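Local coordinates for two-domain protein containing predicted PHP-like metal-dependent phosphoesterase (Bacteroides vulgatus ATCC 8482, PDB 3E38), which binds a cluster of zinc ions and probably acts as a metal-dependent phosphoesterase of the PHP type, perhaps a 5'-3' exonuclease on DNA or RNA, at residues B[30-34]-B[195-199]. Residues are numbered along the deposited sequence; the frame is centred on the assembly and turned at random.
Sequences SDGLV and IHQPI. With ZN (zinc ion), chain J.
The carbonyl oxygen of His-196 takes the backbone N-H of Leu-33, with N to O at 2.7 Å, and a weak second bond reaches the same oxygen from NH2 of Arg-39 on helix 36-45. The Leu-33 bond is bent, 139° at the hydrogen, and its donor lies 25° from the carbonyl plane. It clamps two loops, one following strand 17-22 and the other following strand 188-192, where Gly-32 and His-196 bring their CA atoms within 4.0 Å.

Beside this bond a zinc ion joins the same loops through side chains. His-196 supplies NE2 at 2.1 Å from the zinc. Asp-31 grips the metal unequally: OD2 sits 1.8 Å from the zinc, OD1 at 2.5 Å. Its carboxylate stands steeply to the imidazole, the planes 75° apart, and gets there with CG tucked between the backbone N and the carbonyl carbon. His-56 adds another nitrogen ligand, while ND1 of His-196 makes a weak hydrogen bond to the backbone O of Asp-194, which probably helps fix the ring's rotation, and the ring stacks on His-26, a ligand of the neighbouring zinc.

Further along, Leu-33 and Gln-197 run side by side in the same direction, with CD1 of Leu-33 set against the amide of Gln-197. The side chains of Val-34 and Pro-198 cross at a slant, CG1 of Val-34 meeting CG of Pro-198 at 3.8 Å. Leu-33 and Pro-198 also pack against a second subunit, on Trp-35 and Pro-198 of that chain, respectively.

This is one metal position of the multi-zinc centre of a PHP-like domain. Asp-31, His-196 and His-56 are the three residues at this zinc, and a Lewis-acidic metal held by a carboxylate and two imidazoles is consistent with binding phosphate esters, as expected of PHP-like phosphoesterases.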
ATOM      1  N   SER B  30     -22.806 -17.463 -15.208  1.00 31.87           N
ATOM      2  CA  SER B  30     -22.474 -17.207 -16.633  1.00 32.99           C
ATOM      3  C   SER B  30     -20.973 -17.445 -16.734  1.00 32.18           C
ATOM      4  O   SER B  30     -20.522 -18.533 -16.414  1.00 33.11           O
ATOM      5  CB  SER B  30     -22.893 -15.841 -17.240  1.00 32.01           C
ATOM      6  OG  SER B  30     -22.569 -14.741 -16.425  1.00 35.25           O
ATOM      7  N   ASP B  31     -20.231 -16.404 -17.100  1.00 31.12           N
ATOM      8  CA  ASP B  31     -18.761 -16.489 -17.347  1.00 31.73           C
ATOM      9  C   ASP B  31     -17.935 -15.812 -16.261  1.00 31.77           C
ATOM     10  O   ASP B  31     -16.743 -15.686 -16.343  1.00 32.89           O
ATOM     11  CB  ASP B  31     -18.375 -15.957 -18.761  1.00 31.73           C
ATOM     12  CG  ASP B  31     -18.671 -14.476 -18.956  1.00 30.74           C
ATOM     13  OD1 ASP B  31     -19.430 -13.946 -18.141  1.00 22.97           O
ATOM     14  OD2 ASP B  31     -18.177 -13.825 -19.940  1.00 23.87           O
ATOM     15  N   GLY B  32     -18.612 -15.371 -15.233  1.00 33.39           N
ATOM     16  CA  GLY B  32     -17.954 -14.839 -14.046  1.00 32.45           C
ATOM     17  C   GLY B  32     -17.207 -15.934 -13.294  1.00 29.45           C
ATOM     18  O   GLY B  32     -17.425 -17.117 -13.519  1.00 28.30           O
ATOM     19  N   LEU B  33     -16.393 -15.544 -12.323  1.00 24.59           N
ATOM     20  CA  LEU B  33     -15.517 -16.516 -11.637  1.00 25.80           C
ATOM     21  C   LEU B  33     -15.706 -16.647 -10.161  1.00 24.89           C
ATOM     22  O   LEU B  33     -14.947 -17.342  -9.494  1.00 27.24           O
ATOM     23  CB  LEU B  33     -14.035 -16.200 -11.937  1.00 25.55           C
ATOM     24  CG  LEU B  33     -13.533 -16.499 -13.348  1.00 33.31           C
ATOM     25  CD1 LEU B  33     -12.246 -15.774 -13.559  1.00 34.81           C
ATOM     26  CD2 LEU B  33     -13.376 -18.056 -13.618  1.00 29.95           C
ATOM     27  N   VAL B  34     -16.753 -16.004  -9.662  1.00 27.76           N
ATOM     28  CA  VAL B  34     -17.115 -16.051  -8.236  1.00 26.49           C
ATOM     29  C   VAL B  34     -18.554 -16.494  -8.000  1.00 28.05           C
ATOM     30  O   VAL B  34     -19.447 -16.345  -8.859  1.00 29.46           O
ATOM     31  CB  VAL B  34     -16.906 -14.668  -7.564  1.00 29.76           C
ATOM     32  CG1 VAL B  34     -15.416 -14.287  -7.614  1.00 25.10           C
ATOM     33  CG2 VAL B  34     -17.813 -13.533  -8.194  1.00 23.98           C
ATOM     34  N   ILE B 195     -17.413  -6.823 -14.154  1.00 29.74           N
ATOM     35  CA  ILE B 195     -16.517  -7.736 -13.413  1.00 28.87           C
ATOM     36  C   ILE B 195     -16.816  -9.211 -13.599  1.00 27.67           C
ATOM     37  O   ILE B 195     -17.948  -9.617 -13.498  1.00 27.61           O
ATOM     38  CB  ILE B 195     -16.454  -7.361 -11.887  1.00 28.54           C
ATOM     39  CG1 ILE B 195     -15.304  -8.107 -11.218  1.00 36.90           C
ATOM     40  CG2 ILE B 195     -17.824  -7.506 -11.194  1.00 24.82           C
ATOM     41  CD1 ILE B 195     -13.913  -7.507 -11.603  1.00 33.52           C
ATOM     42  N   HIS B 196     -15.760  -9.974 -13.925  1.00 29.45           N
ATOM     43  CA  HIS B 196     -15.788 -11.465 -14.028  1.00 26.25           C
ATOM     44  C   HIS B 196     -14.923 -12.081 -12.951  1.00 26.70           C
ATOM     45  O   HIS B 196     -15.298 -13.039 -12.285  1.00 22.76           O
ATOM     46  CB  HIS B 196     -15.334 -11.984 -15.392  1.00 27.36           C
ATOM     47  CG  HIS B 196     -16.232 -11.594 -16.536  1.00 25.31           C
ATOM     48  ND1 HIS B 196     -16.428 -10.280 -16.912  1.00 29.74           N
ATOM     49  CD2 HIS B 196     -16.957 -12.343 -17.406  1.00 34.34           C
ATOM     50  CE1 HIS B 196     -17.247 -10.231 -17.955  1.00 28.79           C
ATOM     51  NE2 HIS B 196     -17.568 -11.470 -18.289  1.00 31.97           N
ATOM     52  N   GLN B 197     -13.755 -11.485 -12.758  1.00 28.88           N
ATOM     53  CA  GLN B 197     -12.791 -11.962 -11.777  1.00 29.19           C
ATOM     54  C   GLN B 197     -13.197 -11.514 -10.391  1.00 28.61           C
ATOM     55  O   GLN B 197     -14.145 -10.778 -10.251  1.00 30.83           O
ATOM     56  CB  GLN B 197     -11.419 -11.350 -12.064  1.00 28.97           C
ATOM     57  CG  GLN B 197     -10.778 -11.746 -13.352  1.00 24.71           C
ATOM     58  CD  GLN B 197     -10.185 -13.144 -13.321  1.00 35.15           C
ATOM     59  OE1 GLN B 197     -10.105 -13.789 -12.269  1.00 34.54           O
ATOM     60  NE2 GLN B 197      -9.772 -13.623 -14.484  1.00 35.76           N
ATOM     61  N   PRO B 198     -12.517 -11.999  -9.352  1.00 29.58           N
ATOM     62  CA  PRO B 198     -12.725 -11.303  -8.071  1.00 30.41           C
ATOM     63  C   PRO B 198     -12.371  -9.805  -8.269  1.00 31.41           C
ATOM     64  O   PRO B 198     -11.558  -9.457  -9.141  1.00 32.77           O
ATOM     65  CB  PRO B 198     -11.762 -12.038  -7.104  1.00 32.02           C
ATOM     66  CG  PRO B 198     -11.676 -13.457  -7.705  1.00 26.35           C
ATOM     67  CD  PRO B 198     -11.684 -13.202  -9.216  1.00 29.60           C
ATOM     68  N   ILE B 199     -13.060  -8.917  -7.553  1.00 30.58           N
ATOM     69  CA  ILE B 199     -12.889  -7.481  -7.771  1.00 28.85           C
ATOM     70  C   ILE B 199     -11.419  -7.065  -7.546  1.00 27.79           C
ATOM     71  O   ILE B 199     -10.852  -6.287  -8.301  1.00 25.76           O
ATOM     72  CB  ILE B 199     -13.893  -6.628  -6.904  1.00 30.54           C
ATOM     73  CG1 ILE B 199     -14.031  -5.204  -7.439  1.00 27.96           C
ATOM     74  CG2 ILE B 199     -13.509  -6.642  -5.404  1.00 29.78           C
ATOM     75  CD1 ILE B 199     -14.757  -5.074  -8.854  1.00 23.83           C
TER
HETATM   76 ZN    ZN J   6     -18.853 -12.158 -19.806  1.00 32.50          ZN